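Local coordinates for synaptonemal complex protein 2 (Mus musculus, PDB 5IWZ), which is a major component of the axial and lateral elements of meiotic synaptonemal complexes, required for chromosome synapsis and for insertion of SYCP3, at residues 174-179 / 220-225. Sequence-based numbering, arbitrary orientation.
Sequences EALKKM and VGIVEA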
# COMPACT_ATOMS: atom_id res chain seq x y z
N GLU A 174 -0.02 1.02 0.65
CA GLU A 174 0.92 1.15 -0.46
C GLU A 174 2.35 1.29 0.04
O GLU A 174 3.27 0.64 -0.48
CB GLU A 174 0.50 2.35 -1.32
CG GLU A 174 1.54 2.82 -2.32
CD GLU A 174 1.86 1.77 -3.36
OE1 GLU A 174 1.05 0.82 -3.52
OE2 GLU A 174 2.93 1.87 -4.00
N ALA A 175 2.57 2.13 1.05
CA ALA A 175 3.92 2.35 1.56
C ALA A 175 4.46 1.11 2.26
O ALA A 175 5.62 0.72 2.06
CB ALA A 175 3.94 3.54 2.52
N LEU A 176 3.63 0.48 3.10
CA LEU A 176 4.06 -0.69 3.84
C LEU A 176 4.46 -1.82 2.90
O LEU A 176 5.43 -2.54 3.15
CB LEU A 176 2.94 -1.12 4.79
CG LEU A 176 3.14 -2.34 5.68
CD1 LEU A 176 4.44 -2.15 6.42
CD2 LEU A 176 1.96 -2.49 6.67
N LYS A 177 3.74 -1.98 1.79
CA LYS A 177 4.06 -3.07 0.88
C LYS A 177 5.35 -2.79 0.10
O LYS A 177 6.14 -3.71 -0.15
CB LYS A 177 2.88 -3.31 -0.05
CG LYS A 177 3.21 -3.71 -1.46
CD LYS A 177 1.92 -3.95 -2.26
CE LYS A 177 1.00 -2.74 -2.19
NZ LYS A 177 -0.44 -3.06 -2.38
N LYS A 178 5.58 -1.53 -0.27
CA LYS A 178 6.86 -1.17 -0.87
C LYS A 178 8.00 -1.40 0.12
O LYS A 178 9.09 -1.81 -0.27
CB LYS A 178 6.83 0.28 -1.35
CG LYS A 178 5.94 0.53 -2.55
CD LYS A 178 6.59 0.01 -3.81
CE LYS A 178 5.88 0.48 -5.07
NZ LYS A 178 4.50 -0.08 -5.18
N MET A 179 7.76 -1.13 1.41
CA MET A 179 8.82 -1.36 2.39
C MET A 179 9.16 -2.84 2.52
O MET A 179 10.35 -3.20 2.59
CB MET A 179 8.44 -0.78 3.75
CG MET A 179 9.44 -1.19 4.84
SD MET A 179 9.28 -0.33 6.42
CE MET A 179 7.86 -1.16 7.12
N VAL A 220 -0.95 -7.56 8.92
CA VAL A 220 -0.01 -8.55 8.39
C VAL A 220 1.27 -7.86 7.94
O VAL A 220 2.38 -8.33 8.23
CB VAL A 220 -0.63 -9.35 7.24
CG1 VAL A 220 0.38 -10.38 6.71
CG2 VAL A 220 -1.92 -10.01 7.67
N GLY A 221 1.14 -6.76 7.19
CA GLY A 221 2.33 -6.08 6.69
C GLY A 221 3.24 -5.58 7.80
O GLY A 221 4.47 -5.61 7.66
N ILE A 222 2.66 -5.09 8.89
CA ILE A 222 3.46 -4.64 10.02
C ILE A 222 4.15 -5.82 10.69
O ILE A 222 5.34 -5.77 10.97
CB ILE A 222 2.60 -3.88 11.04
CG1 ILE A 222 2.15 -2.54 10.46
CG2 ILE A 222 3.38 -3.73 12.36
CD1 ILE A 222 1.07 -1.86 11.29
N VAL A 223 3.39 -6.88 10.99
CA VAL A 223 3.99 -8.11 11.50
C VAL A 223 5.10 -8.58 10.56
O VAL A 223 6.21 -8.94 10.99
CB VAL A 223 2.93 -9.22 11.69
CG1 VAL A 223 3.62 -10.54 12.01
CG2 VAL A 223 1.93 -8.87 12.80
N GLU A 224 4.81 -8.57 9.26
CA GLU A 224 5.79 -9.01 8.28
C GLU A 224 7.02 -8.12 8.31
O GLU A 224 8.15 -8.62 8.28
CB GLU A 224 5.20 -9.02 6.87
CG GLU A 224 6.25 -9.25 5.78
CD GLU A 224 5.68 -9.20 4.36
OE1 GLU A 224 4.45 -9.02 4.21
OE2 GLU A 224 6.47 -9.34 3.39
N ALA A 225 6.83 -6.80 8.38
CA ALA A 225 7.98 -5.90 8.46
C ALA A 225 8.79 -6.18 9.72
O ALA A 225 10.02 -6.27 9.67
CB ALA A 225 7.52 -4.44 8.41
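Helix 169-185 of the armadillo-like domain packs on helix 216-229, which appears to extend the same helical array, through Leu176 laid against Gly221. Their short segments run the same way at 29°, with axes 9.7 Å apart. Leu176 has CG anti to its own N (chi1 180°), which sends the isobutyl fork straight across to the facing backbone. CD2 lies 3.5 Å from Gly221 C and equally near Ile222 N, while CD1 sits over the carbonyl, 3.7 Å from Gly221 O. Gly221 has no side chain, and both methyls of Leu176 lie directly on its backbone. CD2 also touches the flank of Ile222, 3.8 Å from CG1. One turn further along, Met179 starts off obliquely, but the bend at its last torsion (chi3 77°) swings CE back to meet Ala225 CB methyl to methyl at 3.5 Å. The interface is apolar and mostly buried; Gly221 O, beside Leu176, takes a hydrogen bond from Asn180 ND2. On the far flank of helix 169-185, Lys178 NZ bridges to Glu174 OE2, and that flank and Ala175 pack on helix 123-141. Helix 144-163 touches both Met179 and Ile222, helix 197-212 packs on Ile222, and helix 260-274 lies beyond Val220 and Val223.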